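PDB 3ZPY: alginate lyase, family PL7 from Zobellia galactanivorans, which probably cleaves alginate, the uronic acid polysaccharide of brown algae, by a lyase reaction carried out in the catalytic domain described here. Local coordinates for residues W101-D113 with F144-K156. Residues are numbered along the deposited sequence; the frame is centred on the assembly and turned at random.
Sequences WTVQVNQLPQDTD and FIGEENQSSGSVK
L108 reaches into the loop after G146, between strands 138-146 and 154-160. Its CB lies 3.9 Å from E147 O; CG is anti to the carbonyl carbon (chi1 -67°), beside the backbone N, and there it forks. CD1 sits 3.6 Å from G146 N and also meets Q150 CB and V155 CG1, while CD2 comes to 4.0 Å from F144 O, so a branched apolar tip suits this buried place. G146 suits because a CB would clash with Q150 OE1. Two backbone bonds hold the chain at L108 and P109 to the loop: L108 N gives a nearly straight bond (167°) to Q150 O in the carbonyl plane, and N149 N reaches P109 O at 2.9 Å from above that carbonyl's plane. V105 CG2 adds an oblique contact with F144 CD2, 3.5 Å away. Q150 suits its place because its amide both accepts and donates: OE1 takes E147 N, and NE2 gives to S152 O and S154 O. An alanine here would remove all three bonds, and would probably leave the loop round L108 less firmly held. N149, third in the type II turn E147-Q150, takes a positive phi (54°), which asparagine tolerates better than most residues. The arrangement joins a hairpin loop of one sheet to the chain leaving strand 96-107 of the other, in the beta-sandwich (jelly roll) of PL7 lyases.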
loop_
_atom_site.group_PDB
_atom_site.type_symbol
_atom_site.label_atom_id
_atom_site.label_comp_id
_atom_site.label_asym_id
_atom_site.label_seq_id
_atom_site.Cartn_x
_atom_site.Cartn_y
_atom_site.Cartn_z
ATOM N N TRP A 101 -10.272 4.173 -3.585
ATOM C CA TRP A 101 -9.954 2.996 -4.414
ATOM C C TRP A 101 -10.829 1.873 -4.038
ATOM O O TRP A 101 -11.250 1.731 -2.881
ATOM C CB TRP A 101 -8.461 2.618 -4.265
ATOM C CG TRP A 101 -7.941 2.048 -2.987
ATOM C CD1 TRP A 101 -7.376 0.766 -2.881
ATOM C CD2 TRP A 101 -7.850 2.628 -1.663
ATOM N NE1 TRP A 101 -6.957 0.536 -1.620
ATOM C CE2 TRP A 101 -7.203 1.623 -0.818
ATOM C CE3 TRP A 101 -8.172 3.855 -1.115
ATOM C CZ2 TRP A 101 -6.933 1.890 0.555
ATOM C CZ3 TRP A 101 -7.908 4.101 0.231
ATOM C CH2 TRP A 101 -7.339 3.118 1.053
ATOM N N THR A 102 -11.112 1.033 -5.001
ATOM C CA THR A 102 -11.953 -0.126 -4.796
ATOM C C THR A 102 -10.991 -1.286 -4.764
ATOM O O THR A 102 -10.187 -1.478 -5.696
ATOM C CB THR A 102 -12.978 -0.216 -5.973
ATOM O OG1 THR A 102 -13.814 0.935 -5.905
ATOM C CG2 THR A 102 -13.843 -1.508 -5.887
ATOM N N VAL A 103 -11.139 -2.079 -3.763
ATOM C CA VAL A 103 -10.028 -3.104 -3.492
ATOM C C VAL A 103 -10.643 -4.449 -3.130
ATOM O O VAL A 103 -11.738 -4.546 -2.534
ATOM C CB VAL A 103 -9.123 -2.587 -2.317
ATOM C CG1 VAL A 103 -9.844 -2.618 -0.937
ATOM C CG2 VAL A 103 -7.808 -3.382 -2.242
ATOM N N GLN A 104 -9.868 -5.493 -3.459
ATOM C CA GLN A 104 -9.966 -6.777 -2.744
ATOM C C GLN A 104 -8.593 -7.281 -2.382
ATOM O O GLN A 104 -7.581 -6.890 -2.996
ATOM C CB GLN A 104 -10.602 -7.847 -3.593
ATOM C CG GLN A 104 -11.994 -7.523 -4.209
ATOM C CD GLN A 104 -12.635 -8.765 -4.725
ATOM O OE1 GLN A 104 -11.942 -9.838 -4.828
ATOM N NE2 GLN A 104 -13.906 -8.708 -5.061
ATOM N N VAL A 105 -8.584 -8.084 -1.323
ATOM C CA VAL A 105 -7.359 -8.819 -0.989
ATOM C C VAL A 105 -7.758 -10.271 -1.285
ATOM O O VAL A 105 -8.758 -10.759 -0.704
ATOM C CB VAL A 105 -6.828 -8.576 0.423
ATOM C CG1 VAL A 105 -5.595 -9.463 0.658
ATOM C CG2 VAL A 105 -6.597 -7.082 0.649
ATOM N N ASN A 106 -6.965 -10.972 -2.128
ATOM C CA ASN A 106 -7.282 -12.278 -2.507
ATOM C C ASN A 106 -6.411 -13.363 -1.832
ATOM O O ASN A 106 -6.733 -14.511 -1.938
ATOM C CB ASN A 106 -7.118 -12.402 -4.023
ATOM C CG ASN A 106 -8.059 -11.419 -4.772
ATOM O OD1 ASN A 106 -9.286 -11.517 -4.638
ATOM N ND2 ASN A 106 -7.486 -10.398 -5.394
ATOM N N GLN A 107 -5.312 -12.994 -1.163
ATOM C CA GLN A 107 -4.405 -13.965 -0.591
ATOM C C GLN A 107 -3.514 -13.205 0.364
ATOM O O GLN A 107 -3.029 -12.120 0.021
ATOM C CB GLN A 107 -3.480 -14.557 -1.713
ATOM C CG GLN A 107 -2.554 -15.648 -1.230
ATOM C CD GLN A 107 -3.171 -17.022 -0.963
ATOM O OE1 GLN A 107 -4.178 -17.388 -1.445
ATOM N NE2 GLN A 107 -2.457 -17.807 -0.286
ATOM N N LEU A 108 -3.286 -13.806 1.542
ATOM C CA LEU A 108 -2.309 -13.274 2.523
ATOM C C LEU A 108 -1.039 -14.124 2.459
ATOM O O LEU A 108 -1.069 -15.335 2.137
ATOM C CB LEU A 108 -2.853 -13.364 3.957
ATOM C CG LEU A 108 -4.038 -12.434 4.179
ATOM C CD1 LEU A 108 -4.567 -12.651 5.585
ATOM C CD2 LEU A 108 -3.753 -11.004 3.807
ATOM N N PRO A 109 0.116 -13.492 2.813
ATOM C CA PRO A 109 1.372 -14.201 2.890
ATOM C C PRO A 109 1.496 -14.885 4.251
ATOM O O PRO A 109 0.481 -15.004 4.998
ATOM C CB PRO A 109 2.389 -13.087 2.648
ATOM C CG PRO A 109 1.751 -11.924 3.453
ATOM C CD PRO A 109 0.275 -12.032 3.010
ATOM N N GLN A 110 2.744 -15.327 4.601
ATOM C CA GLN A 110 2.996 -16.009 5.901
ATOM C C GLN A 110 4.061 -15.169 6.567
ATOM O O GLN A 110 5.162 -14.929 5.940
ATOM C CB GLN A 110 3.481 -17.389 5.644
ATOM C CG GLN A 110 4.004 -18.093 6.920
ATOM C CD GLN A 110 4.381 -19.498 6.629
ATOM O OE1 GLN A 110 3.995 -20.051 5.619
ATOM N NE2 GLN A 110 5.143 -20.105 7.519
ATOM N N ASP A 111 3.785 -14.756 7.805
ATOM C CA ASP A 111 4.768 -14.038 8.652
ATOM C C ASP A 111 6.085 -14.762 8.729
ATOM O O ASP A 111 6.172 -16.003 8.599
ATOM C CB ASP A 111 4.206 -13.998 10.082
ATOM C CG ASP A 111 3.003 -12.995 10.228
ATOM O OD1 ASP A 111 2.535 -12.430 9.179
ATOM O OD2 ASP A 111 2.640 -12.829 11.440
ATOM N N THR A 112 7.159 -14.000 9.024
ATOM C CA THR A 112 8.501 -14.594 9.284
ATOM C C THR A 112 8.409 -15.683 10.336
ATOM O O THR A 112 9.002 -16.753 10.165
ATOM C CB THR A 112 9.477 -13.492 9.754
ATOM O OG1 THR A 112 9.538 -12.546 8.688
ATOM C CG2 THR A 112 10.918 -14.090 9.996
ATOM N N ASP A 113 7.635 -15.416 11.393
ATOM C CA ASP A 113 7.495 -16.344 12.513
ATOM C C ASP A 113 6.536 -17.473 12.216
ATOM O O ASP A 113 6.330 -18.278 13.089
ATOM C CB ASP A 113 7.097 -15.647 13.841
ATOM C CG ASP A 113 5.674 -15.032 13.805
ATOM O OD1 ASP A 113 4.863 -15.493 12.956
ATOM O OD2 ASP A 113 5.371 -14.153 14.695
ATOM N N PHE A 144 -5.163 -5.807 6.053
ATOM C CA PHE A 144 -5.878 -6.988 6.526
ATOM C C PHE A 144 -4.884 -7.977 7.176
ATOM O O PHE A 144 -3.819 -8.198 6.614
ATOM C CB PHE A 144 -6.643 -7.697 5.399
ATOM C CG PHE A 144 -7.879 -7.004 4.927
ATOM C CD1 PHE A 144 -8.628 -6.093 5.696
ATOM C CD2 PHE A 144 -8.373 -7.394 3.687
ATOM C CE1 PHE A 144 -9.770 -5.506 5.140
ATOM C CE2 PHE A 144 -9.522 -6.855 3.150
ATOM C CZ PHE A 144 -10.232 -5.902 3.908
ATOM N N ILE A 145 -5.321 -8.533 8.305
ATOM C CA ILE A 145 -4.552 -9.469 9.050
ATOM C C ILE A 145 -5.392 -10.742 9.253
ATOM O O ILE A 145 -6.593 -10.676 9.575
ATOM C CB ILE A 145 -4.073 -8.884 10.395
ATOM C CG1 ILE A 145 -3.175 -9.921 11.134
ATOM C CG2 ILE A 145 -5.254 -8.417 11.291
ATOM C CD1 ILE A 145 -2.335 -9.266 12.175
ATOM N N GLY A 146 -4.744 -11.884 9.088
ATOM C CA GLY A 146 -5.403 -13.191 9.203
ATOM C C GLY A 146 -4.438 -14.322 9.342
ATOM O O GLY A 146 -3.398 -14.166 9.990
ATOM N N GLU A 147 -4.768 -15.481 8.814
ATOM C CA GLU A 147 -3.905 -16.636 8.992
ATOM C C GLU A 147 -2.806 -16.674 7.933
ATOM O O GLU A 147 -2.928 -16.047 6.854
ATOM C CB GLU A 147 -4.733 -17.910 8.779
ATOM C CG GLU A 147 -5.857 -18.098 9.757
ATOM C CD GLU A 147 -6.896 -18.947 9.073
ATOM O OE1 GLU A 147 -6.628 -20.180 8.972
ATOM O OE2 GLU A 147 -7.927 -18.405 8.591
ATOM N N GLU A 148 -1.735 -17.408 8.245
ATOM C CA GLU A 148 -0.633 -17.532 7.280
ATOM C C GLU A 148 -1.207 -18.167 5.993
ATOM O O GLU A 148 -1.981 -19.115 6.029
ATOM C CB GLU A 148 0.481 -18.384 7.802
ATOM C CG GLU A 148 0.035 -19.786 8.314
ATOM C CD GLU A 148 -0.496 -19.794 9.755
ATOM O OE1 GLU A 148 -0.868 -18.714 10.302
ATOM O OE2 GLU A 148 -0.554 -20.926 10.337
ATOM N N ASN A 149 -0.790 -17.597 4.868
ATOM C CA ASN A 149 -1.285 -18.139 3.535
ATOM C C ASN A 149 -2.786 -18.205 3.431
ATOM O O ASN A 149 -3.260 -19.014 2.591
ATOM C CB ASN A 149 -0.597 -19.477 3.228
ATOM C CG ASN A 149 0.892 -19.289 3.300
ATOM O OD1 ASN A 149 1.566 -20.105 3.922
ATOM N ND2 ASN A 149 1.385 -18.245 2.600
ATOM N N GLN A 150 -3.483 -17.318 4.150
ATOM C CA GLN A 150 -4.973 -17.383 4.025
ATOM C C GLN A 150 -5.468 -17.079 2.598
ATOM O O GLN A 150 -5.069 -16.034 1.994
ATOM C CB GLN A 150 -5.609 -16.433 5.036
ATOM C CG GLN A 150 -7.116 -16.690 5.194
ATOM C CD GLN A 150 -7.764 -15.899 6.290
ATOM O OE1 GLN A 150 -7.051 -15.366 7.215
ATOM N NE2 GLN A 150 -9.040 -15.759 6.233
ATOM N N SER A 151 -6.338 -17.934 2.045
ATOM C CA SER A 151 -6.803 -17.855 0.705
ATOM C C SER A 151 -8.285 -17.460 0.584
ATOM O O SER A 151 -8.795 -17.217 -0.511
ATOM C CB SER A 151 -6.469 -19.205 0.022
ATOM O OG SER A 151 -7.083 -20.242 0.775
ATOM N N SER A 152 -9.026 -17.465 1.701
ATOM C CA SER A 152 -10.496 -17.145 1.674
ATOM C C SER A 152 -10.889 -16.842 3.074
ATOM O O SER A 152 -10.157 -17.141 4.029
ATOM C CB SER A 152 -11.200 -18.362 1.192
ATOM O OG SER A 152 -11.158 -19.393 2.143
ATOM N N GLY A 153 -12.026 -16.178 3.216
ATOM C CA GLY A 153 -12.691 -16.061 4.499
ATOM C C GLY A 153 -12.377 -14.806 5.251
ATOM O O GLY A 153 -12.011 -13.753 4.715
ATOM N N SER A 154 -12.560 -14.963 6.557
ATOM C CA SER A 154 -12.672 -13.788 7.447
ATOM C C SER A 154 -11.333 -13.276 7.879
ATOM O O SER A 154 -10.441 -14.051 8.197
ATOM C CB SER A 154 -13.473 -14.069 8.646
ATOM O OG SER A 154 -13.038 -15.270 9.259
ATOM N N VAL A 155 -11.142 -11.959 7.880
ATOM C CA VAL A 155 -9.918 -11.297 8.345
ATOM C C VAL A 155 -10.297 -10.090 9.174
ATOM O O VAL A 155 -11.504 -9.662 9.217
ATOM C CB VAL A 155 -9.060 -10.859 7.093
ATOM C CG1 VAL A 155 -8.588 -12.060 6.286
ATOM C CG2 VAL A 155 -9.823 -9.884 6.201
ATOM N N LYS A 156 -9.284 -9.499 9.777
ATOM C CA LYS A 156 -9.547 -8.198 10.440
ATOM C C LYS A 156 -8.909 -7.051 9.693
ATOM O O LYS A 156 -7.806 -7.188 9.117
ATOM C CB LYS A 156 -9.043 -8.214 11.877
ATOM C CG LYS A 156 -9.827 -9.192 12.744
ATOM C CD LYS A 156 -9.251 -9.147 14.164
ATOM C CE LYS A 156 -10.034 -10.080 15.057
ATOM N NZ LYS A 156 -9.666 -9.854 16.486
#